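Local coordinates for hypoxanthine-guanine-xanthine phosphoribosyltransferase (Tritrichomonas foetus, PDB 1HGX), which catalyses the magnesium-dependent transfer of a phosphoribosyl group to guanine, hypoxanthine and xanthine, salvaging host purines for a parasite that cannot make purine nucleotides de novo, at residues Y112-L115 against N116-M120; M42-L46 against T47-F51. One frame throughout, in Å; residues are numbered along the deposited sequence.

Contact 1 of 2, residues Y112-L115 against N116-M120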
loop_
_atom_site.group_PDB
_atom_site.type_symbol
_atom_site.label_atom_id
_atom_site.label_comp_id
_atom_site.label_asym_id
_atom_site.label_seq_id
_atom_site.Cartn_x
_atom_site.Cartn_y
_atom_site.Cartn_z
ATOM N N TYR A 112 12.087 11.705 -13.776
ATOM C CA TYR A 112 12.272 12.991 -14.445
ATOM C C TYR A 112 10.954 13.442 -15.091
ATOM O O TYR A 112 10.567 14.601 -15.001
ATOM C CB TYR A 112 13.392 12.897 -15.490
ATOM C CG TYR A 112 13.551 14.132 -16.344
ATOM C CD1 TYR A 112 14.318 15.206 -15.911
ATOM C CD2 TYR A 112 12.927 14.228 -17.580
ATOM C CE1 TYR A 112 14.456 16.355 -16.689
ATOM C CE2 TYR A 112 13.055 15.366 -18.367
ATOM C CZ TYR A 112 13.824 16.429 -17.913
ATOM O OH TYR A 112 13.964 17.569 -18.680
ATOM N N GLN A 113 10.263 12.508 -15.733
ATOM C CA GLN A 113 8.995 12.817 -16.385
ATOM C C GLN A 113 7.880 13.051 -15.367
ATOM O O GLN A 113 7.052 13.951 -15.535
ATOM C CB GLN A 113 8.617 11.697 -17.347
ATOM C CG GLN A 113 9.671 11.477 -18.414
ATOM C CD GLN A 113 9.177 10.623 -19.544
ATOM O OE1 GLN A 113 8.905 11.121 -20.634
ATOM N NE2 GLN A 113 9.055 9.328 -19.298
ATOM N N LEU A 114 7.890 12.270 -14.291
ATOM C CA LEU A 114 6.892 12.395 -13.242
ATOM C C LEU A 114 7.031 13.761 -12.569
ATOM O O LEU A 114 6.040 14.462 -12.356
ATOM C CB LEU A 114 7.066 11.280 -12.206
ATOM C CG LEU A 114 5.815 10.611 -11.628
ATOM C CD1 LEU A 114 6.118 10.117 -10.229
ATOM C CD2 LEU A 114 4.633 11.551 -11.591
ATOM N N LEU A 115 8.261 14.158 -12.264
ATOM C CA LEU A 115 8.496 15.450 -11.626
ATOM C C LEU A 115 8.058 16.626 -12.506
ATOM O O LEU A 115 7.481 17.598 -12.005
ATOM C CB LEU A 115 9.963 15.604 -11.215
ATOM C CG LEU A 115 10.435 14.749 -10.033
ATOM C CD1 LEU A 115 11.879 15.080 -9.717
ATOM C CD2 LEU A 115 9.560 15.022 -8.813
ATOM N N ASN A 116 8.320 16.538 -13.810
ATOM C CA ASN A 116 7.926 17.602 -14.732
ATOM C C ASN A 116 6.407 17.698 -14.743
ATOM O O ASN A 116 5.854 18.793 -14.742
ATOM C CB ASN A 116 8.433 17.344 -16.157
ATOM C CG ASN A 116 9.916 17.649 -16.327
ATOM O OD1 ASN A 116 10.479 18.504 -15.636
ATOM N ND2 ASN A 116 10.545 16.982 -17.287
ATOM N N ASN A 117 5.728 16.555 -14.752
ATOM C CA ASN A 117 4.270 16.551 -14.742
ATOM C C ASN A 117 3.739 17.191 -13.455
ATOM O O ASN A 117 2.893 18.084 -13.499
ATOM C CB ASN A 117 3.724 15.126 -14.876
ATOM C CG ASN A 117 2.202 15.061 -14.751
ATOM O OD1 ASN A 117 1.653 15.273 -13.676
ATOM N ND2 ASN A 117 1.522 14.741 -15.853
ATOM N N LEU A 118 4.283 16.775 -12.312
ATOM C CA LEU A 118 3.826 17.297 -11.020
ATOM C C LEU A 118 4.139 18.776 -10.775
ATOM O O LEU A 118 3.328 19.495 -10.192
ATOM C CB LEU A 118 4.361 16.443 -9.859
ATOM C CG LEU A 118 3.936 14.968 -9.797
ATOM C CD1 LEU A 118 4.638 14.304 -8.626
ATOM C CD2 LEU A 118 2.435 14.808 -9.660
ATOM N N GLN A 119 5.292 19.238 -11.250
ATOM C CA GLN A 119 5.677 20.628 -11.046
ATOM C C GLN A 119 4.704 21.598 -11.738
ATOM O O GLN A 119 4.482 22.719 -11.257
ATOM C CB GLN A 119 7.119 20.846 -11.510
ATOM C CG GLN A 119 7.772 22.120 -11.003
ATOM C CD GLN A 119 7.838 22.188 -9.489
ATOM O OE1 GLN A 119 7.089 22.931 -8.854
ATOM N NE2 GLN A 119 8.740 21.415 -8.903
ATOM N N MET A 120 4.091 21.148 -12.833
ATOM C CA MET A 120 3.129 21.961 -13.587
ATOM C C MET A 120 1.835 22.208 -12.818
ATOM O O MET A 120 1.078 23.133 -13.139
ATOM C CB MET A 120 2.771 21.287 -14.913
ATOM C CG MET A 120 3.827 21.402 -15.984
ATOM S SD MET A 120 3.254 20.674 -17.533
ATOM C CE MET A 120 4.125 19.117 -17.499
HETATM O O HOH W 1 12.177 16.763 -14.400
#
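The phenol ring of Tyr112 carries the amide of Asn116, one helical turn further on, over one of its faces. Asn116 ND2 stands 3.1 Å above the ring plane, displaced toward the rim, and its shortest approach is to Tyr112 CE2 at 3.2 Å. Ring and amide planes lie 80° apart, so the amide points its nitrogen at the ring instead of lying flat on it. A water sits above the same face, also near the rim. It donates to Tyr112 O and, more weakly, to Asn116 OD1, and thus ties the amide back to the carbonyl of the residue whose ring it covers. With its ring anti to the backbone N (chi1 173°), Tyr112 runs alongside the helix toward Asn116. Ring against ring, Tyr112 also meets Tyr141, with planes about 30° apart.

Beneath these side chains runs regular alpha-helical i to i+4 bonding, from Asn116 N to Tyr112 O (3.2 Å) through to Gln119 N to Leu115 O (2.8 Å). On the buried side Leu114 and Leu118 pack one turn apart, with Leu114 CD2 lying 3.9 Å from Leu118 CG. The carboxamide oxygen of Asn117 accepts a hydrogen bond from Arg121, just past these residues.

Helix 109-119 begins within the GMP-binding segment of the phosphoribosyltransferase fold, at Leu109 and Thr110, and its apolar side rests on the central, mostly parallel sheet. Leu114 and Leu118 both touch Val100 of strand 97-102; they also reach strand 41-45, at Val45 and Ile43 respectively. Leu115 packs against Leu126 and Val128 of strand 125-130, while Leu118 meets Leu89 and Ile93 in loops.

Contact 2 of 2, residues M42-L46 against T47-F51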
loop_
_atom_site.group_PDB
_atom_site.type_symbol
_atom_site.label_atom_id
_atom_site.label_comp_id
_atom_site.label_asym_id
_atom_site.label_seq_id
_atom_site.Cartn_x
_atom_site.Cartn_y
_atom_site.Cartn_z
ATOM N N MET A 42 1.436 12.684 0.420
ATOM C CA MET A 42 2.493 11.689 0.255
ATOM C C MET A 42 2.054 10.767 -0.862
ATOM O O MET A 42 1.136 9.971 -0.689
ATOM C CB MET A 42 2.634 10.863 1.528
ATOM C CG MET A 42 2.695 11.679 2.779
ATOM S SD MET A 42 4.354 12.140 3.100
ATOM C CE MET A 42 4.885 10.700 3.774
ATOM N N ILE A 43 2.735 10.851 -1.989
ATOM C CA ILE A 43 2.396 10.053 -3.146
ATOM C C ILE A 43 3.165 8.757 -3.227
ATOM O O ILE A 43 4.389 8.748 -3.178
ATOM C CB ILE A 43 2.647 10.846 -4.437
ATOM C CG1 ILE A 43 1.833 12.142 -4.416
ATOM C CG2 ILE A 43 2.329 9.990 -5.660
ATOM C CD1 ILE A 43 2.143 13.046 -5.567
ATOM N N CYS A 44 2.441 7.657 -3.349
ATOM C CA CYS A 44 3.077 6.365 -3.484
ATOM C C CYS A 44 2.973 5.952 -4.957
ATOM O O CYS A 44 1.876 5.961 -5.543
ATOM C CB CYS A 44 2.368 5.328 -2.612
ATOM S SG CYS A 44 2.913 3.633 -2.879
ATOM N N VAL A 45 4.110 5.648 -5.574
ATOM C CA VAL A 45 4.109 5.199 -6.962
ATOM C C VAL A 45 3.956 3.672 -6.897
ATOM O O VAL A 45 4.892 2.945 -6.542
ATOM C CB VAL A 45 5.410 5.603 -7.699
ATOM C CG1 VAL A 45 5.357 5.131 -9.157
ATOM C CG2 VAL A 45 5.625 7.140 -7.617
ATOM N N LEU A 46 2.743 3.206 -7.180
ATOM C CA LEU A 46 2.414 1.781 -7.125
ATOM C C LEU A 46 3.044 1.033 -8.286
ATOM O O LEU A 46 3.258 1.625 -9.341
ATOM C CB LEU A 46 0.904 1.600 -7.159
ATOM C CG LEU A 46 0.150 2.200 -5.978
ATOM C CD1 LEU A 46 -1.315 2.335 -6.332
ATOM C CD2 LEU A 46 0.348 1.338 -4.749
ATOM N N THR A 47 3.366 -0.249 -8.117
ATOM C CA THR A 47 3.146 -1.027 -6.901
ATOM C C THR A 47 4.386 -1.184 -6.030
ATOM O O THR A 47 4.292 -1.159 -4.807
ATOM C CB THR A 47 2.675 -2.469 -7.275
ATOM O OG1 THR A 47 1.404 -2.406 -7.921
ATOM C CG2 THR A 47 2.587 -3.378 -6.059
ATOM N N GLY A 48 5.533 -1.391 -6.670
ATOM C CA GLY A 48 6.786 -1.616 -5.960
ATOM C C GLY A 48 7.081 -0.839 -4.692
ATOM O O GLY A 48 7.582 -1.401 -3.717
ATOM N N ALA A 49 6.765 0.450 -4.698
ATOM C CA ALA A 49 7.023 1.310 -3.547
ATOM C C ALA A 49 6.047 1.128 -2.380
ATOM O O ALA A 49 6.301 1.618 -1.281
ATOM C CB ALA A 49 7.027 2.770 -3.996
ATOM N N VAL A 50 4.974 0.370 -2.589
ATOM C CA VAL A 50 3.957 0.205 -1.555
ATOM C C VAL A 50 4.423 -0.367 -0.212
ATOM O O VAL A 50 3.969 0.092 0.835
ATOM C CB VAL A 50 2.700 -0.527 -2.100
ATOM C CG1 VAL A 50 2.908 -2.027 -2.161
ATOM C CG2 VAL A 50 1.464 -0.141 -1.286
ATOM N N PHE A 51 5.356 -1.316 -0.228
ATOM C CA PHE A 51 5.846 -1.903 1.016
ATOM C C PHE A 51 6.585 -0.834 1.793
ATOM O O PHE A 51 6.296 -0.593 2.955
ATOM C CB PHE A 51 6.776 -3.084 0.734
ATOM C CG PHE A 51 6.060 -4.315 0.257
ATOM C CD1 PHE A 51 5.257 -4.280 -0.875
ATOM C CD2 PHE A 51 6.183 -5.511 0.945
ATOM C CE1 PHE A 51 4.579 -5.420 -1.318
ATOM C CE2 PHE A 51 5.509 -6.659 0.509
ATOM C CZ PHE A 51 4.706 -6.607 -0.627
#
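Apolar packing between Leu46 and Val50 and between Cys44 and the Ala49-Val50 backbone joins the end of strand 41-45 to the start of helix 50-57. Leu46 CD2 touches Val50 CG2 at 3.9 Å, the two side chains crossing at a slant. With chi1 at 80°, Val50 turns CG2, the branch anti to its backbone N, toward Leu46. The thiol of Cys44 approaches the helix start from the strand side: SG is 3.8 Å from Val50 CA, with the Ala49 methyl a little further off. Ala49 CB in turn lies 3.3 Å from Val45 O.

Backbone geometry makes the bend. The peptide between Leu46 and Thr47 is cis, which brings their CA atoms to 2.9 Å and presses Leu46 CB to 3.5 Å from Thr47 CA. A type I turn from Thr47 to Val50 follows, closed by the bond from Val50 N to Thr47 O at 2.8 Å. This is the first connection of the beta-alpha-beta unit formed by strand 41-45, helix 50-57 and strand 65-72. In type I phosphoribosyltransferases a loop with a non-proline cis peptide at this place commonly borders the pyrophosphate site; here Gly48 approaches Asp103 of the GMP-binding segment.

Polar and packing contacts also cross the dimer interface. Thr47 OG1 is hydrogen-bonded to Tyr68 OH of the second subunit, a residue which also packs on Leu46, and Thr54 of that subunit rests on Val50.

In the fold
Strand 41-45 of the central, mostly parallel sheet connects the two contacts: its Ile43 and Val45 face helix 109-119, while Cys44 turns to the other side, toward helix 50-57. The contact centres are about 17 Å apart, yet they touch directly, Leu114 CD1 meeting Val45 CG2 at 4.0 Å and Leu118 CD1 meeting Ile43 CD1 at 4.1 Å. Both lie near the nucleotide site without being among its pocket residues. Between nearest atoms, Gly48 of contact 2 comes within about 6 Å of the bound GMP, and the side chain of Gln113 of contact 1 within about 7 Å. Tyr112 is more remote from the probable proton acceptor Asp106, about 11 Å between side chains.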